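Long-range contact in gene 2 protein (Enterobacteria phage Sf6, PDB 5C12), which is the large terminase subunit, whose nuclease domain, present here, probably cuts DNA during genome packaging by a two-metal-ion mechanism: residues A[210-224]-A[238-251]. The protein carries 1 engineered substitution. Sequence-based numbering, arbitrary orientation.
Sequences MLEKLFAELTQIQRK and EMKQKLGIPSPNLA
E217 reaches from helix 208-218 to the first turn of helix 249-256, where its OE1 takes A251 N at 3.0 Å, almost in line with the carboxylate C-O bond, N-H...O 165°. L250 N adds a weak, bent bond to the same oxygen. With CG anti to the carbonyl carbon (chi1 -69°) and the chain extended, the carboxylate accepts from these first-turn amides, a placement the helix dipole would probably favour. Beside it packing is tight: L250 enters as a knob among M210, K213, L214 and E217, its CD1 3.7 Å from M210 CE, and L218 CD2 meets A251 CB at 3.6 Å. Helix 249-256 carries part of the nuclease metal centre, since N249 binds manganese in other structures of this protein and D252 binds magnesium here. Water 1 joins E217 OE2 to N249 ND2, which would place E217 in the second shell when N249 binds manganese; water 2 links OE2 to S247 O. Farther along, I221 CD1 meets P248 CG (3.8 Å), M239 CE packs on Q220 O (3.4 Å) and I245 CD1 lies against the Q220 chain. Solvent-exposed L243 brings CD1 to 3.2 Å from Q222 OE1, and partly exposed K224 NZ bridges to E238 OE2 (2.6 Å) on its syn side.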
loop_
_atom_site.group_PDB
_atom_site.type_symbol
_atom_site.label_atom_id
_atom_site.label_comp_id
_atom_site.label_asym_id
_atom_site.label_seq_id
_atom_site.Cartn_x
_atom_site.Cartn_y
_atom_site.Cartn_z
ATOM N N MET A 210 1.074 -12.702 9.502
ATOM C CA MET A 210 1.226 -11.829 8.350
ATOM C C MET A 210 1.217 -10.353 8.755
ATOM O O MET A 210 1.882 -9.522 8.131
ATOM C CB MET A 210 0.153 -12.119 7.278
ATOM C CG MET A 210 0.334 -13.451 6.525
ATOM S SD MET A 210 2.009 -13.659 5.890
ATOM C CE MET A 210 2.154 -12.261 4.833
ATOM N N LEU A 211 0.451 -10.004 9.783
ATOM C CA LEU A 211 0.427 -8.622 10.227
ATOM C C LEU A 211 1.813 -8.209 10.737
ATOM O O LEU A 211 2.289 -7.114 10.427
ATOM C CB LEU A 211 -0.645 -8.414 11.303
ATOM C CG LEU A 211 -0.910 -6.973 11.720
ATOM C CD1 LEU A 211 -1.388 -6.149 10.555
ATOM C CD2 LEU A 211 -1.932 -6.949 12.878
ATOM N N GLU A 212 2.448 -9.072 11.527
ATOM C CA GLU A 212 3.806 -8.837 12.023
ATOM C C GLU A 212 4.810 -8.710 10.864
ATOM O O GLU A 212 5.701 -7.861 10.911
ATOM C CB GLU A 212 4.251 -9.945 12.978
ATOM C CG GLU A 212 5.678 -9.758 13.458
ATOM C CD GLU A 212 5.898 -8.365 14.019
ATOM O OE1 GLU A 212 5.040 -7.947 14.830
ATOM O OE2 GLU A 212 6.889 -7.683 13.639
ATOM N N LYS A 213 4.687 -9.547 9.840
ATOM C CA LYS A 213 5.601 -9.436 8.698
ATOM C C LYS A 213 5.442 -8.089 8.002
ATOM O O LYS A 213 6.438 -7.436 7.631
ATOM C CB LYS A 213 5.358 -10.559 7.667
ATOM C CG LYS A 213 5.715 -11.946 8.149
ATOM C CD LYS A 213 5.839 -12.864 6.941
ATOM C CE LYS A 213 6.195 -14.263 7.322
ATOM N NZ LYS A 213 6.732 -14.985 6.126
ATOM N N LEU A 214 4.195 -7.661 7.825
ATOM C CA LEU A 214 3.910 -6.365 7.227
ATOM C C LEU A 214 4.553 -5.250 8.062
ATOM O O LEU A 214 5.211 -4.358 7.528
ATOM C CB LEU A 214 2.415 -6.126 7.131
ATOM C CG LEU A 214 2.015 -4.698 6.761
ATOM C CD1 LEU A 214 2.325 -4.413 5.307
ATOM C CD2 LEU A 214 0.532 -4.410 7.086
ATOM N N PHE A 215 4.339 -5.301 9.372
ATOM C CA PHE A 215 4.846 -4.253 10.228
ATOM C C PHE A 215 6.365 -4.149 10.169
ATOM O O PHE A 215 6.921 -3.048 10.191
ATOM C CB PHE A 215 4.399 -4.479 11.670
ATOM C CG PHE A 215 2.934 -4.220 11.916
ATOM C CD1 PHE A 215 2.070 -3.856 10.902
ATOM C CD2 PHE A 215 2.423 -4.325 13.202
ATOM C CE1 PHE A 215 0.729 -3.606 11.164
ATOM C CE2 PHE A 215 1.092 -4.069 13.456
ATOM C CZ PHE A 215 0.244 -3.706 12.455
ATOM N N ALA A 216 7.036 -5.292 10.119
ATOM C CA ALA A 216 8.489 -5.325 10.059
ATOM C C ALA A 216 9.009 -4.728 8.758
ATOM O O ALA A 216 10.144 -4.265 8.704
ATOM C CB ALA A 216 8.994 -6.734 10.207
ATOM N N GLU A 217 8.201 -4.787 7.700
ATOM C CA GLU A 217 8.558 -4.152 6.444
ATOM C C GLU A 217 8.263 -2.667 6.478
ATOM O O GLU A 217 9.091 -1.854 6.070
ATOM C CB GLU A 217 7.827 -4.815 5.254
ATOM C CG GLU A 217 8.303 -6.222 4.949
ATOM C CD GLU A 217 7.683 -6.817 3.671
ATOM O OE1 GLU A 217 6.905 -6.101 3.000
ATOM O OE2 GLU A 217 7.993 -7.991 3.381
ATOM N N LEU A 218 7.101 -2.297 7.008
ATOM C CA LEU A 218 6.685 -0.897 7.017
ATOM C C LEU A 218 7.649 0.020 7.783
ATOM O O LEU A 218 7.838 1.185 7.408
ATOM C CB LEU A 218 5.272 -0.751 7.591
ATOM C CG LEU A 218 4.097 -1.155 6.687
ATOM C CD1 LEU A 218 2.795 -1.088 7.448
ATOM C CD2 LEU A 218 4.010 -0.251 5.462
ATOM N N THR A 219 8.244 -0.486 8.860
ATOM C CA THR A 219 9.156 0.324 9.645
ATOM C C THR A 219 10.537 0.448 9.028
ATOM O O THR A 219 11.397 1.135 9.590
ATOM C CB THR A 219 9.284 -0.222 11.067
ATOM O OG1 THR A 219 9.703 -1.591 11.015
ATOM C CG2 THR A 219 7.934 -0.106 11.775
ATOM N N GLN A 220 10.733 -0.177 7.866
ATOM C CA GLN A 220 11.995 -0.087 7.135
ATOM C C GLN A 220 11.929 0.927 5.993
ATOM O O GLN A 220 12.964 1.284 5.433
ATOM C CB GLN A 220 12.370 -1.448 6.547
ATOM C CG GLN A 220 12.521 -2.566 7.573
ATOM C CD GLN A 220 13.907 -2.652 8.134
ATOM O OE1 GLN A 220 14.434 -1.678 8.676
ATOM N NE2 GLN A 220 14.523 -3.821 7.998
ATOM N N ILE A 221 10.727 1.370 5.637
ATOM C CA ILE A 221 10.558 2.325 4.534
ATOM C C ILE A 221 11.178 3.656 4.969
ATOM O O ILE A 221 10.873 4.175 6.049
ATOM C CB ILE A 221 9.094 2.502 4.137
ATOM C CG1 ILE A 221 8.462 1.164 3.740
ATOM C CG2 ILE A 221 8.967 3.513 2.997
ATOM C CD1 ILE A 221 9.144 0.473 2.569
ATOM N N GLN A 222 12.074 4.191 4.149
ATOM C CA GLN A 222 12.879 5.336 4.571
ATOM C C GLN A 222 12.914 6.457 3.545
ATOM O O GLN A 222 12.959 6.221 2.342
ATOM C CB GLN A 222 14.323 4.909 4.845
ATOM C CG GLN A 222 14.504 4.095 6.093
ATOM C CD GLN A 222 15.910 3.586 6.230
ATOM O OE1 GLN A 222 16.125 2.445 6.633
ATOM N NE2 GLN A 222 16.889 4.432 5.901
ATOM N N ARG A 223 12.940 7.675 4.057
ATOM C CA ARG A 223 13.164 8.851 3.239
ATOM C C ARG A 223 14.611 8.887 2.751
ATOM O O ARG A 223 15.508 8.330 3.395
ATOM C CB ARG A 223 12.828 10.082 4.083
ATOM C CG ARG A 223 12.753 11.389 3.346
ATOM C CD ARG A 223 12.304 12.510 4.287
ATOM N NE ARG A 223 12.621 13.817 3.730
ATOM C CZ ARG A 223 12.553 14.962 4.401
ATOM N NH1 ARG A 223 12.176 14.973 5.673
ATOM N NH2 ARG A 223 12.865 16.097 3.792
ATOM N N LYS A 224 14.853 9.525 1.610
ATOM C CA LYS A 224 16.224 9.759 1.159
ATOM C C LYS A 224 16.364 11.214 0.746
ATOM O O LYS A 224 15.369 11.853 0.399
ATOM C CB LYS A 224 16.592 8.856 -0.023
ATOM C CG LYS A 224 15.937 9.270 -1.314
ATOM C CD LYS A 224 16.283 8.370 -2.490
ATOM C CE LYS A 224 17.706 8.560 -2.927
ATOM N NZ LYS A 224 17.940 7.879 -4.221
ATOM N N GLU A 238 18.025 0.264 -3.441
ATOM C CA GLU A 238 18.841 0.986 -2.483
ATOM C C GLU A 238 18.752 0.366 -1.093
ATOM O O GLU A 238 19.758 0.242 -0.396
ATOM C CB GLU A 238 18.414 2.445 -2.440
ATOM C CG GLU A 238 18.762 3.201 -3.700
ATOM C CD GLU A 238 18.240 4.618 -3.692
ATOM O OE1 GLU A 238 17.063 4.826 -3.320
ATOM O OE2 GLU A 238 19.013 5.527 -4.061
ATOM N N MET A 239 17.546 -0.016 -0.688
ATOM C CA MET A 239 17.358 -0.614 0.631
ATOM C C MET A 239 18.203 -1.870 0.738
ATOM O O MET A 239 18.834 -2.123 1.764
ATOM C CB MET A 239 15.894 -0.952 0.871
ATOM C CG MET A 239 14.989 0.259 0.967
ATOM S SD MET A 239 13.237 -0.177 1.035
ATOM C CE MET A 239 13.114 -0.793 2.708
ATOM N N LYS A 240 18.205 -2.650 -0.335
ATOM C CA LYS A 240 18.950 -3.902 -0.394
ATOM C C LYS A 240 20.451 -3.662 -0.297
ATOM O O LYS A 240 21.142 -4.229 0.552
ATOM C CB LYS A 240 18.640 -4.601 -1.714
ATOM C CG LYS A 240 18.919 -6.099 -1.742
ATOM C CD LYS A 240 17.619 -6.900 -1.761
ATOM C CE LYS A 240 16.706 -6.483 -2.918
ATOM N NZ LYS A 240 15.356 -7.079 -2.812
ATOM N N GLN A 241 20.957 -2.809 -1.175
ATOM C CA GLN A 241 22.395 -2.665 -1.335
ATOM C C GLN A 241 23.013 -1.847 -0.207
ATOM O O GLN A 241 24.132 -2.116 0.215
ATOM C CB GLN A 241 22.708 -2.046 -2.697
ATOM C CG GLN A 241 22.224 -2.894 -3.870
ATOM C CD GLN A 241 22.462 -2.233 -5.217
ATOM O OE1 GLN A 241 22.681 -1.024 -5.300
ATOM N NE2 GLN A 241 22.421 -3.029 -6.282
ATOM N N LYS A 242 22.277 -0.865 0.296
ATOM C CA LYS A 242 22.806 0.017 1.332
ATOM C C LYS A 242 22.614 -0.539 2.740
ATOM O O LYS A 242 23.478 -0.377 3.604
ATOM C CB LYS A 242 22.155 1.398 1.237
ATOM C CG LYS A 242 22.676 2.401 2.259
ATOM C CD LYS A 242 22.087 3.786 2.025
ATOM C CE LYS A 242 22.594 4.792 3.047
ATOM N NZ LYS A 242 22.029 6.150 2.809
ATOM N N LEU A 243 21.487 -1.203 2.969
ATOM C CA LEU A 243 21.097 -1.595 4.321
ATOM C C LEU A 243 20.805 -3.084 4.464
ATOM O O LEU A 243 20.449 -3.550 5.549
ATOM C CB LEU A 243 19.859 -0.804 4.747
ATOM C CG LEU A 243 20.009 0.718 4.744
ATOM C CD1 LEU A 243 18.704 1.379 5.137
ATOM C CD2 LEU A 243 21.133 1.152 5.676
ATOM N N GLY A 244 20.940 -3.824 3.371
ATOM C CA GLY A 244 20.759 -5.262 3.393
ATOM C C GLY A 244 19.342 -5.719 3.683
ATOM O O GLY A 244 19.140 -6.842 4.133
ATOM N N ILE A 245 18.349 -4.881 3.408
ATOM C CA ILE A 245 16.975 -5.275 3.713
ATOM C C ILE A 245 16.279 -5.778 2.451
ATOM O O ILE A 245 16.405 -5.177 1.381
ATOM C CB ILE A 245 16.163 -4.150 4.423
ATOM C CG1 ILE A 245 14.962 -3.696 3.607
ATOM C CG2 ILE A 245 17.041 -2.956 4.768
ATOM C CD1 ILE A 245 13.656 -3.892 4.316
ATOM N N PRO A 246 15.571 -6.904 2.576
ATOM C CA PRO A 246 14.893 -7.517 1.433
ATOM C C PRO A 246 13.754 -6.642 0.926
ATOM O O PRO A 246 13.286 -5.736 1.620
ATOM C CB PRO A 246 14.365 -8.845 1.993
ATOM C CG PRO A 246 14.360 -8.689 3.457
ATOM C CD PRO A 246 15.424 -7.703 3.806
ATOM N N SER A 247 13.306 -6.931 -0.286
ATOM C CA SER A 247 12.285 -6.113 -0.925
ATOM C C SER A 247 11.006 -6.159 -0.091
ATOM O O SER A 247 10.552 -7.241 0.291
ATOM C CB SER A 247 12.023 -6.615 -2.339
ATOM O OG SER A 247 11.343 -5.625 -3.089
ATOM N N PRO A 248 10.432 -4.982 0.208
ATOM C CA PRO A 248 9.276 -4.918 1.104
ATOM C C PRO A 248 7.966 -5.052 0.342
ATOM O O PRO A 248 7.200 -4.090 0.227
ATOM C CB PRO A 248 9.431 -3.537 1.738
ATOM C CG PRO A 248 9.998 -2.698 0.622
ATOM C CD PRO A 248 10.952 -3.632 -0.099
ATOM N N ASN A 249 7.711 -6.248 -0.180
ATOM C CA ASN A 249 6.579 -6.424 -1.080
ATOM C C ASN A 249 5.221 -6.308 -0.415
ATOM O O ASN A 249 4.252 -5.894 -1.054
ATOM C CB ASN A 249 6.646 -7.763 -1.780
ATOM C CG ASN A 249 8.033 -8.109 -2.233
ATOM O OD1 ASN A 249 8.479 -7.622 -3.245
ATOM N ND2 ASN A 249 8.726 -8.962 -1.476
ATOM N N LEU A 250 5.120 -6.692 0.863
ATOM C CA LEU A 250 3.855 -6.541 1.573
ATOM C C LEU A 250 3.562 -5.055 1.808
ATOM O O LEU A 250 2.432 -4.589 1.602
ATOM C CB LEU A 250 3.872 -7.280 2.915
ATOM C CG LEU A 250 4.193 -8.758 2.898
ATOM C CD1 LEU A 250 4.304 -9.235 4.332
ATOM C CD2 LEU A 250 3.119 -9.505 2.133
ATOM N N ALA A 251 4.584 -4.315 2.258
ATOM C CA ALA A 251 4.461 -2.866 2.444
ATOM C C ALA A 251 4.074 -2.168 1.153
ATOM O O ALA A 251 3.209 -1.309 1.148
ATOM C CB ALA A 251 5.772 -2.267 2.986
HETATM O O HOH W 1 7.682 -9.232 1.112
HETATM O O HOH W 2 10.688 -8.368 3.145
#